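Putative protease I (Bacteroides thetaiotaomicron VPI-5482, PDB 3CNE) binds flavins such as lumichrome, riboflavin, FMN and FAD as a zinc-containing homodimer, may store them, and appears to lack protease and chaperone activity. Local coordinates at residues Asn11-Gly15 with Cys16-Gln20; Val91-Met94 with Glu95-Thr99; Val128-His131 with Pro132-Pro136; Asn161-Trp164 with Thr165-Lys169. All coordinates share one frame; numbering follows the deposited sequence.

How the contacts relate
All four contacts are local turns or helix segments within one DJ-1/PfpI-type chain, and two of them lie close to the structural zinc held by C74 and C111. The side chains of N14 in contact 1 and H131 in contact 3 each come to about 6 Å from the metal, while L93 in contact 2 stands off at about 11 Å. Contact 4 carries the flavin: W164 lies face-on against it, and I163 is about 10 Å from the zinc. Contacts 1 and 4 touch directly, Q20 and G17 packing on I163, with centres 15 Å apart. Contacts 2 and 4 are the most distant pair, 25 Å between centres and on opposite sides of the chain's centre.

Contact 1. Residues Asn11-Gly15 with Cys16-Gln20; sequences NPVNG and CGLFQ
N14 caps the first turn of helix 15-27 by reaching over to the backbone of G17. From CB the side chain runs to CG, anti to the backbone N (chi1 -176°), which carries the amide forward to the helix start. Its CG stands 4.0 Å from G17 N, and OD1 takes the hydrogen bond from G17 N at 3.0 Å, nearly straight at the hydrogen, although the donor sits above the carbonyl plane. The same OD1 rests 3.3 Å from C16 CB, on the flank of the first turn. Asparagine suits an N-cap because its short chain ends in an acceptor for an amide that has no earlier helical carbonyl to bind. The main chain of N14 works too: its O accepts from L18 N at 3.1 Å, in the carbonyl plane, and G15 O accepts from F19 N. G15 O also lies at the edge of the F19 ring, in its plane, 3.3 Å from CD1. A leucine in place of N14 would probably leave the G17 amide without its capping acceptor and fray the first turn. Beside the cap, V13 CG2 meets L18 CB at 4.3 Å, a loose apolar contact.

The turn joins strand 4-9 to helix 15-27. V13 and L18 both pack against S73 of strand 69-73, while V13 also reaches strand 42-44 and L18 strand 50-52; on the dimer side, the F19 ring meets F19 of the second subunit with nearly parallel planes.

Contact 2. Residues Val91-Met94 with Glu95-Thr99; sequences VDLM and EVIKT
L93 and I97, one helical turn apart, cross obliquely on helix 88-102, the helix of the beta-alpha-beta unit between strands 69-73 and 106-110. L93 holds CG anti to its backbone N (chi1 -174°), and CD1 comes 3.8 Å from I97 CD1. M94 approaches that isoleucine differently: the two lie side by side and point the same way, the selenomethionine chain bending at chi2 and chi3 until CE is 3.9 Å from I97 CD1. One methyl group is thus shared by two neighbours, a place for a long, branched aliphatic residue. A serine at I97 would probably open a gap beside both L93 CD1 and M94 CE, leaving the flexible M94 end freer to turn. Helix 113-119 packs here as well, with M116 on L93 and M94 and F117 on I97.

D92 and E95 bring like charges to 4.4 Å between OD1 and OE1, which would probably repel, but K61 makes a salt bridge with D92 and also lies against E95. Farther along, E95 O accepts from two donors of T99, the backbone N and, 2.9 Å away and above the carbonyl plane, the hydroxyl OG1.

Contact 3. Residues Val128-His131 with Pro132-Pro136; sequences VAVH and PLAKP
H131 O is gripped by two successive backbone amides: A134 N at 2.8 Å, bent at the hydrogen and well above the carbonyl plane, and K135 N at 3.0 Å, a weak bond. The ring of the same residue takes a third amide, L133 N donating to ND1 at 3.1 Å from 16° out of the ring plane. That bond fixes the rotation of the imidazole. P132 crosses the histidine at about a right angle, its CD lying 3.7 Å from the ring centroid over one face in a CH-pi contact. L133 instead runs alongside, CG and CD1 both near CE1.

Here the chain turns out of strand 127-129 toward a short 3-10 segment, within the DJ-1/PfpI fold. H131 also packs on C111, a ligand of the structural zinc, and shares a backbone hydrogen bond with it. Proline suits the next position because its ring sets CD over the imidazole and its restricted phi (-46°) starts the helical turn of 132-134.

V130 places CG1 between the backbone N and the carbonyl carbon (chi1 64°), which puts it 3.7 Å from K135 CA and leaves CG2 to meet A134 CB at 3.6 Å, where a small alanine fits. The extended K135 chain leads away to a salt bridge with D145.

Contact 4. Residues Asn161-Trp164 with Thr165-Lys169; sequences NTIW and TMLPK. With FMN (flavin mononucleotide), chain N.
W164 turns its CG between the backbone N and the carbonyl carbon (chi1 74°), and T165 does the same with OG1 (chi1 67°), so that the indole folds back beside the following residue while the threonine methyl comes over it. T165 CG2 lies above the centre of the six-membered ring, 3.7 Å from its centroid, in a CH-pi contact. The isoalloxazine of FMN lies over the opposite face, offset toward the rim, with W164 CZ2 3.4 Å from FMN C5A and NE1 3.4 Å from FMN C4A, and CE3 comes 3.2 Å from the ribityl carbon C1'. The indole is therefore held between a methyl and an isoalloxazine, and tryptophan suits this place because its broad face can cover the flavin's fused rings.

W164 and N161 belong to the riboflavin site shared between the homodimer's subunits, at the turn leading into helix 167-174 of the DJ-1/PfpI fold; FMN is also hydrogen-bonded to N161 O of the second subunit.

Backbone carbonyls knit the turn itself. T162 O accepts twice from T165, from OG1 at 2.6 Å in the carbonyl plane and from N well above it; OG1 is also hydrogen-bonded to S148 OG, and together these probably fix the rotation of the threonine. M166 N donates to I163 O at 3.0 Å, and L167 N adds a weak bond to that oxygen. I163 CG2 and L167 CD2 meet obliquely at 4.1 Å, facing helix 15-27.

Contact 1. Residues Asn11-Gly15 with Cys16-Gln20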
loop_
_atom_site.group_PDB
_atom_site.type_symbol
_atom_site.label_atom_id
_atom_site.label_comp_id
_atom_site.label_asym_id
_atom_site.label_seq_id
_atom_site.Cartn_x
_atom_site.Cartn_y
_atom_site.Cartn_z
ATOM N N ASN A 11 -9.899 -8.478 -6.890
ATOM C CA ASN A 11 -10.115 -7.310 -7.739
ATOM C C ASN A 11 -11.482 -6.707 -7.468
ATOM O O ASN A 11 -12.500 -7.266 -7.906
ATOM C CB ASN A 11 -9.997 -7.750 -9.187
ATOM C CG ASN A 11 -10.160 -6.628 -10.155
ATOM O OD1 ASN A 11 -9.922 -5.482 -9.827
ATOM N ND2 ASN A 11 -10.578 -6.957 -11.370
ATOM N N PRO A 12 -11.541 -5.556 -6.765
ATOM C CA PRO A 12 -10.449 -4.698 -6.295
ATOM C C PRO A 12 -9.781 -5.215 -5.017
ATOM O O PRO A 12 -10.436 -5.838 -4.225
ATOM C CB PRO A 12 -11.149 -3.371 -5.995
ATOM C CG PRO A 12 -12.540 -3.797 -5.501
ATOM C CD PRO A 12 -12.874 -5.042 -6.382
ATOM N N VAL A 13 -8.481 -4.947 -4.863
ATOM C CA VAL A 13 -7.706 -5.341 -3.695
ATOM C C VAL A 13 -7.492 -4.086 -2.871
ATOM O O VAL A 13 -7.432 -2.956 -3.402
ATOM C CB VAL A 13 -6.313 -5.942 -4.133
ATOM C CG1 VAL A 13 -5.483 -4.936 -4.859
ATOM C CG2 VAL A 13 -5.513 -6.682 -2.969
ATOM N N ASN A 14 -7.400 -4.265 -1.570
ATOM C CA ASN A 14 -6.950 -3.168 -0.735
ATOM C C ASN A 14 -5.435 -3.064 -0.892
ATOM O O ASN A 14 -4.697 -3.936 -0.451
ATOM C CB ASN A 14 -7.324 -3.440 0.718
ATOM C CG ASN A 14 -6.973 -2.308 1.630
ATOM O OD1 ASN A 14 -5.819 -1.874 1.659
ATOM N ND2 ASN A 14 -7.951 -1.879 2.465
ATOM N N GLY A 15 -5.000 -1.952 -1.473
ATOM C CA GLY A 15 -3.607 -1.738 -1.827
ATOM C C GLY A 15 -2.740 -1.474 -0.613
ATOM O O GLY A 15 -1.553 -1.741 -0.655
ATOM N N CYS A 16 -3.321 -0.898 0.436
ATOM C CA CYS A 16 -2.597 -0.679 1.647
ATOM C C CYS A 16 -2.185 -2.050 2.228
ATOM O O CYS A 16 -1.012 -2.250 2.528
ATOM C CB CYS A 16 -3.422 0.141 2.666
ATOM S SG CYS A 16 -2.477 0.386 4.214
ATOM N N GLY A 17 -3.113 -3.004 2.289
ATOM C CA GLY A 17 -2.772 -4.377 2.756
ATOM C C GLY A 17 -1.727 -5.043 1.854
ATOM O O GLY A 17 -0.697 -5.536 2.330
ATOM N N LEU A 18 -1.988 -5.028 0.544
ATOM C CA LEU A 18 -1.140 -5.704 -0.417
ATOM C C LEU A 18 0.326 -5.277 -0.249
ATOM O O LEU A 18 1.190 -6.114 -0.040
ATOM C CB LEU A 18 -1.600 -5.438 -1.863
ATOM C CG LEU A 18 -0.778 -6.153 -2.951
ATOM C CD1 LEU A 18 -0.797 -7.694 -2.770
ATOM C CD2 LEU A 18 -1.251 -5.772 -4.338
ATOM N N PHE A 19 0.576 -3.972 -0.339
ATOM C CA PHE A 19 1.927 -3.459 -0.327
ATOM C C PHE A 19 2.670 -3.558 1.005
ATOM O O PHE A 19 3.891 -3.630 1.020
ATOM C CB PHE A 19 1.995 -2.073 -0.967
ATOM C CG PHE A 19 1.885 -2.149 -2.445
ATOM C CD1 PHE A 19 0.669 -1.969 -3.068
ATOM C CD2 PHE A 19 2.994 -2.520 -3.211
ATOM C CE1 PHE A 19 0.552 -2.063 -4.466
ATOM C CE2 PHE A 19 2.877 -2.633 -4.588
ATOM C CZ PHE A 19 1.662 -2.413 -5.208
ATOM N N GLN A 20 1.935 -3.563 2.107
ATOM C CA GLN A 20 2.550 -3.939 3.389
ATOM C C GLN A 20 3.228 -5.301 3.290
ATOM O O GLN A 20 4.362 -5.451 3.716
ATOM C CB GLN A 20 1.505 -3.962 4.507
ATOM C CG GLN A 20 1.148 -2.587 5.026
ATOM C CD GLN A 20 0.317 -2.694 6.282
ATOM O OE1 GLN A 20 0.845 -3.004 7.362
ATOM N NE2 GLN A 20 -0.994 -2.498 6.148
#

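Contact 2. Residues Val91-Met94 with Glu95-Thr99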
loop_
_atom_site.group_PDB
_atom_site.type_symbol
_atom_site.label_atom_id
_atom_site.label_comp_id
_atom_site.label_asym_id
_atom_site.label_seq_id
_atom_site.Cartn_x
_atom_site.Cartn_y
_atom_site.Cartn_z
ATOM N N VAL A 91 -14.067 -19.839 -8.054
ATOM C CA VAL A 91 -14.055 -21.291 -7.846
ATOM C C VAL A 91 -12.601 -21.740 -7.704
ATOM O O VAL A 91 -12.258 -22.501 -6.786
ATOM C CB VAL A 91 -14.776 -22.031 -8.996
ATOM C CG1 VAL A 91 -14.559 -23.545 -8.900
ATOM C CG2 VAL A 91 -16.297 -21.672 -9.039
ATOM N N ASP A 92 -11.740 -21.250 -8.594
ATOM C CA ASP A 92 -10.305 -21.498 -8.470
ATOM C C ASP A 92 -9.747 -21.056 -7.123
ATOM O O ASP A 92 -8.964 -21.770 -6.532
ATOM C CB ASP A 92 -9.525 -20.839 -9.591
ATOM C CG ASP A 92 -9.860 -21.409 -10.961
ATOM O OD1 ASP A 92 -10.435 -22.532 -11.033
ATOM O OD2 ASP A 92 -9.549 -20.723 -11.969
ATOM N N LEU A 93 -10.147 -19.883 -6.639
ATOM C CA LEU A 93 -9.730 -19.416 -5.308
ATOM C C LEU A 93 -9.922 -20.467 -4.192
ATOM O O LEU A 93 -9.016 -20.718 -3.410
ATOM C CB LEU A 93 -10.481 -18.133 -4.923
ATOM C CG LEU A 93 -10.012 -17.486 -3.614
ATOM C CD1 LEU A 93 -8.524 -17.166 -3.655
ATOM C CD2 LEU A 93 -10.794 -16.210 -3.329
HETATM N N MSE A 94 -11.130 -21.021 -4.122
HETATM C CA MSE A 94 -11.491 -22.040 -3.143
HETATM C C MSE A 94 -10.616 -23.268 -3.294
HETATM O O MSE A 94 -10.114 -23.806 -2.303
HETATM C CB MSE A 94 -12.961 -22.434 -3.287
HETATM C CG MSE A 94 -13.933 -21.319 -2.939
HETATM SE SE MSE A 94 -13.921 -20.883 -1.021
HETATM C CE MSE A 94 -12.511 -19.515 -0.932
ATOM N N GLU A 95 -10.444 -23.701 -4.538
ATOM C CA GLU A 95 -9.604 -24.836 -4.864
ATOM C C GLU A 95 -8.168 -24.616 -4.374
ATOM O O GLU A 95 -7.584 -25.460 -3.681
ATOM C CB GLU A 95 -9.588 -25.062 -6.380
ATOM C CG GLU A 95 -9.057 -26.442 -6.741
ATOM C CD GLU A 95 -8.811 -26.649 -8.228
ATOM O OE1 GLU A 95 -9.727 -26.340 -9.045
ATOM O OE2 GLU A 95 -7.694 -27.155 -8.559
ATOM N N VAL A 96 -7.614 -23.473 -4.740
ATOM C CA VAL A 96 -6.226 -23.145 -4.415
ATOM C C VAL A 96 -6.005 -23.009 -2.918
ATOM O O VAL A 96 -4.982 -23.437 -2.400
ATOM C CB VAL A 96 -5.755 -21.877 -5.168
ATOM C CG1 VAL A 96 -4.503 -21.306 -4.528
ATOM C CG2 VAL A 96 -5.515 -22.201 -6.676
ATOM N N ILE A 97 -6.966 -22.425 -2.216
ATOM C CA ILE A 97 -6.817 -22.242 -0.760
ATOM C C ILE A 97 -6.892 -23.599 -0.056
ATOM O O ILE A 97 -6.116 -23.878 0.874
ATOM C CB ILE A 97 -7.861 -21.304 -0.199
ATOM C CG1 ILE A 97 -7.549 -19.851 -0.611
ATOM C CG2 ILE A 97 -7.961 -21.429 1.308
ATOM C CD1 ILE A 97 -8.717 -18.930 -0.319
ATOM N N LYS A 98 -7.836 -24.427 -0.499
ATOM C CA LYS A 98 -7.968 -25.788 0.053
ATOM C C LYS A 98 -6.677 -26.566 -0.136
ATOM O O LYS A 98 -6.183 -27.169 0.805
ATOM C CB LYS A 98 -9.155 -26.534 -0.562
ATOM C CG LYS A 98 -9.595 -27.774 0.252
ATOM C CD LYS A 98 -10.689 -28.552 -0.499
ATOM C CE LYS A 98 -11.049 -29.894 0.204
ATOM N NZ LYS A 98 -12.366 -29.839 0.902
ATOM N N THR A 99 -6.135 -26.550 -1.348
ATOM C CA THR A 99 -4.933 -27.298 -1.663
ATOM C C THR A 99 -3.726 -26.845 -0.834
ATOM O O THR A 99 -3.056 -27.669 -0.236
ATOM C CB THR A 99 -4.624 -27.214 -3.142
ATOM O OG1 THR A 99 -5.733 -27.746 -3.870
ATOM C CG2 THR A 99 -3.365 -27.987 -3.484
#

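Contact 3. Residues Val128-His131 with Pro132-Pro136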
loop_
_atom_site.group_PDB
_atom_site.type_symbol
_atom_site.label_atom_id
_atom_site.label_comp_id
_atom_site.label_asym_id
_atom_site.label_seq_id
_atom_site.Cartn_x
_atom_site.Cartn_y
_atom_site.Cartn_z
ATOM N N VAL A 128 -8.287 -17.610 14.639
ATOM C CA VAL A 128 -8.067 -16.659 13.551
ATOM C C VAL A 128 -8.521 -15.281 13.954
ATOM O O VAL A 128 -9.475 -15.126 14.728
ATOM C CB VAL A 128 -8.812 -17.034 12.235
ATOM C CG1 VAL A 128 -8.240 -18.298 11.608
ATOM C CG2 VAL A 128 -10.348 -17.139 12.449
ATOM N N ALA A 129 -7.832 -14.281 13.418
ATOM C CA ALA A 129 -8.264 -12.905 13.516
ATOM C C ALA A 129 -8.930 -12.569 12.188
ATOM O O ALA A 129 -8.504 -13.024 11.114
ATOM C CB ALA A 129 -7.104 -11.992 13.777
ATOM N N VAL A 130 -9.989 -11.781 12.288
ATOM C CA VAL A 130 -10.894 -11.532 11.183
ATOM C C VAL A 130 -11.534 -10.181 11.424
ATOM O O VAL A 130 -11.652 -9.737 12.581
ATOM C CB VAL A 130 -11.941 -12.670 11.059
ATOM C CG1 VAL A 130 -12.841 -12.740 12.280
ATOM C CG2 VAL A 130 -12.774 -12.537 9.798
ATOM N N HIS A 131 -11.917 -9.518 10.334
ATOM C CA HIS A 131 -12.621 -8.262 10.416
ATOM C C HIS A 131 -13.929 -8.487 11.191
ATOM O O HIS A 131 -14.607 -9.477 10.945
ATOM C CB HIS A 131 -12.926 -7.732 9.005
ATOM C CG HIS A 131 -13.440 -6.333 9.004
ATOM N ND1 HIS A 131 -14.737 -6.018 9.348
ATOM C CD2 HIS A 131 -12.824 -5.159 8.737
ATOM C CE1 HIS A 131 -14.899 -4.709 9.284
ATOM N NE2 HIS A 131 -13.751 -4.166 8.922
ATOM N N PRO A 132 -14.273 -7.592 12.139
ATOM C CA PRO A 132 -15.503 -7.757 12.933
ATOM C C PRO A 132 -16.749 -8.122 12.129
ATOM O O PRO A 132 -17.513 -8.997 12.540
ATOM C CB PRO A 132 -15.671 -6.388 13.604
ATOM C CG PRO A 132 -14.278 -5.919 13.778
ATOM C CD PRO A 132 -13.530 -6.385 12.554
ATOM N N LEU A 133 -16.947 -7.480 10.984
ATOM C CA LEU A 133 -18.128 -7.763 10.159
ATOM C C LEU A 133 -18.110 -9.164 9.539
ATOM O O LEU A 133 -19.159 -9.706 9.181
ATOM C CB LEU A 133 -18.301 -6.697 9.068
ATOM C CG LEU A 133 -18.538 -5.244 9.497
ATOM C CD1 LEU A 133 -18.444 -4.286 8.302
ATOM C CD2 LEU A 133 -19.889 -5.083 10.214
ATOM N N ALA A 134 -16.920 -9.738 9.379
ATOM C CA ALA A 134 -16.808 -11.083 8.826
ATOM C C ALA A 134 -16.800 -12.144 9.938
ATOM O O ALA A 134 -16.967 -13.330 9.658
ATOM C CB ALA A 134 -15.551 -11.199 7.949
ATOM N N LYS A 135 -16.632 -11.717 11.191
ATOM C CA LYS A 135 -16.534 -12.651 12.346
ATOM C C LYS A 135 -17.656 -13.700 12.442
ATOM O O LYS A 135 -17.364 -14.883 12.626
ATOM C CB LYS A 135 -16.388 -11.907 13.686
ATOM C CG LYS A 135 -16.087 -12.833 14.864
ATOM C CD LYS A 135 -15.861 -12.076 16.155
ATOM C CE LYS A 135 -15.635 -13.060 17.302
ATOM N NZ LYS A 135 -15.694 -12.383 18.625
ATOM N N PRO A 136 -18.933 -13.279 12.295
ATOM C CA PRO A 136 -20.003 -14.272 12.401
ATOM C C PRO A 136 -19.940 -15.371 11.336
ATOM O O PRO A 136 -20.566 -16.417 11.513
ATOM C CB PRO A 136 -21.281 -13.445 12.197
ATOM C CG PRO A 136 -20.895 -12.039 12.460
ATOM C CD PRO A 136 -19.470 -11.933 12.027
#

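Contact 4. Residues Asn161-Trp164 with Thr165-Lys169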
loop_
_atom_site.group_PDB
_atom_site.type_symbol
_atom_site.label_atom_id
_atom_site.label_comp_id
_atom_site.label_asym_id
_atom_site.label_seq_id
_atom_site.Cartn_x
_atom_site.Cartn_y
_atom_site.Cartn_z
ATOM N N ASN A 161 -4.946 -2.361 9.060
ATOM C CA ASN A 161 -4.266 -1.593 10.096
ATOM C C ASN A 161 -3.688 -2.406 11.248
ATOM O O ASN A 161 -3.029 -1.846 12.111
ATOM C CB ASN A 161 -5.142 -0.470 10.632
ATOM C CG ASN A 161 -6.560 -0.857 10.718
ATOM O OD1 ASN A 161 -6.958 -1.529 11.670
ATOM N ND2 ASN A 161 -7.369 -0.449 9.707
ATOM N N THR A 162 -3.920 -3.714 11.267
ATOM C CA THR A 162 -3.269 -4.551 12.289
ATOM C C THR A 162 -2.214 -5.533 11.727
ATOM O O THR A 162 -1.631 -6.366 12.476
ATOM C CB THR A 162 -4.290 -5.335 13.113
ATOM O OG1 THR A 162 -5.001 -6.250 12.272
ATOM C CG2 THR A 162 -5.268 -4.412 13.793
ATOM N N ILE A 163 -1.989 -5.461 10.418
ATOM C CA ILE A 163 -0.983 -6.313 9.777
ATOM C C ILE A 163 0.381 -6.167 10.480
ATOM O O ILE A 163 1.054 -7.169 10.760
ATOM C CB ILE A 163 -0.871 -6.050 8.265
ATOM C CG1 ILE A 163 -2.108 -6.616 7.551
ATOM C CG2 ILE A 163 0.408 -6.732 7.687
ATOM C CD1 ILE A 163 -2.273 -6.137 6.111
ATOM N N TRP A 164 0.739 -4.920 10.813
ATOM C CA TRP A 164 1.989 -4.607 11.513
ATOM C C TRP A 164 2.200 -5.468 12.763
ATOM O O TRP A 164 3.343 -5.726 13.116
ATOM C CB TRP A 164 2.074 -3.116 11.894
ATOM C CG TRP A 164 1.189 -2.696 13.057
ATOM C CD1 TRP A 164 -0.103 -2.316 12.997
ATOM C CD2 TRP A 164 1.567 -2.620 14.443
ATOM N NE1 TRP A 164 -0.575 -1.995 14.250
ATOM C CE2 TRP A 164 0.443 -2.167 15.155
ATOM C CE3 TRP A 164 2.757 -2.882 15.146
ATOM C CZ2 TRP A 164 0.460 -1.990 16.547
ATOM C CZ3 TRP A 164 2.777 -2.688 16.534
ATOM C CH2 TRP A 164 1.640 -2.251 17.211
ATOM N N THR A 165 1.110 -5.882 13.431
ATOM C CA THR A 165 1.211 -6.682 14.680
ATOM C C THR A 165 1.712 -8.117 14.480
ATOM O O THR A 165 2.176 -8.752 15.432
ATOM C CB THR A 165 -0.112 -6.757 15.487
ATOM O OG1 THR A 165 -1.104 -7.501 14.756
ATOM C CG2 THR A 165 -0.615 -5.372 15.855
HETATM N N MSE A 166 1.623 -8.633 13.260
HETATM C CA MSE A 166 2.063 -9.998 13.002
HETATM C C MSE A 166 3.149 -10.091 11.932
HETATM O O MSE A 166 3.732 -11.136 11.740
HETATM C CB MSE A 166 0.891 -10.876 12.594
HETATM C CG MSE A 166 0.196 -10.384 11.330
HETATM SE SE MSE A 166 -0.812 -11.778 10.404
HETATM C CE MSE A 166 0.186 -11.716 8.714
ATOM N N LEU A 167 3.402 -9.000 11.223
ATOM C CA LEU A 167 4.283 -9.031 10.062
ATOM C C LEU A 167 5.743 -9.415 10.399
ATOM O O LEU A 167 6.353 -10.179 9.646
ATOM C CB LEU A 167 4.186 -7.705 9.284
ATOM C CG LEU A 167 4.762 -7.652 7.875
ATOM C CD1 LEU A 167 4.185 -8.751 6.998
ATOM C CD2 LEU A 167 4.505 -6.254 7.268
ATOM N N PRO A 168 6.299 -8.923 11.529
ATOM C CA PRO A 168 7.651 -9.389 11.887
ATOM C C PRO A 168 7.719 -10.907 12.089
ATOM O O PRO A 168 8.709 -11.529 11.693
ATOM C CB PRO A 168 7.930 -8.665 13.223
ATOM C CG PRO A 168 7.079 -7.413 13.128
ATOM C CD PRO A 168 5.800 -7.957 12.528
ATOM N N LYS A 169 6.686 -11.491 12.690
ATOM C CA LYS A 169 6.628 -12.950 12.855
ATOM C C LYS A 169 6.508 -13.648 11.494
ATOM O O LYS A 169 7.092 -14.697 11.286
ATOM C CB LYS A 169 5.473 -13.357 13.800
ATOM C CG LYS A 169 5.688 -12.954 15.277
ATOM C CD LYS A 169 4.627 -13.517 16.243
ATOM C CE LYS A 169 3.273 -12.767 16.227
ATOM N NZ LYS A 169 3.092 -11.638 17.229
HETATM N N1 FMN N . 2.351 0.579 11.955
HETATM C C2 FMN N . 1.415 0.666 10.946
HETATM O O2 FMN N . 1.770 0.453 9.782
HETATM N N3 FMN N . 0.101 0.992 11.250
HETATM C C4 FMN N . -0.274 1.237 12.569
HETATM O O4 FMN N . -1.460 1.473 12.849
HETATM C C4A FMN N . 0.676 1.146 13.586
HETATM N N5 FMN N . 0.317 1.384 14.902
HETATM C C5A FMN N . 1.277 1.291 15.894
HETATM C C6 FMN N . 0.918 1.529 17.211
HETATM C C7 FMN N . 1.860 1.434 18.233
HETATM C C7M FMN N . 1.338 1.027 19.586
HETATM C C8 FMN N . 3.194 1.131 17.925
HETATM C C8M FMN N . 4.274 1.810 18.738
HETATM C C9 FMN N . 3.528 0.873 16.596
HETATM C C9A FMN N . 2.594 0.962 15.572
HETATM N N10 FMN N . 2.967 0.722 14.251
HETATM C C10 FMN N . 1.997 0.819 13.270
HETATM C "C1'" FMN N . 4.074 -0.251 13.961
HETATM C "C2'" FMN N . 5.395 0.374 13.529
HETATM O "O2'" FMN N . 5.396 0.588 12.127
HETATM C "C3'" FMN N . 6.537 -0.567 13.933
HETATM O "O3'" FMN N . 6.508 -0.747 15.338
HETATM C "C4'" FMN N . 7.917 -0.058 13.512
HETATM O "O4'" FMN N . 8.223 -0.454 12.185
#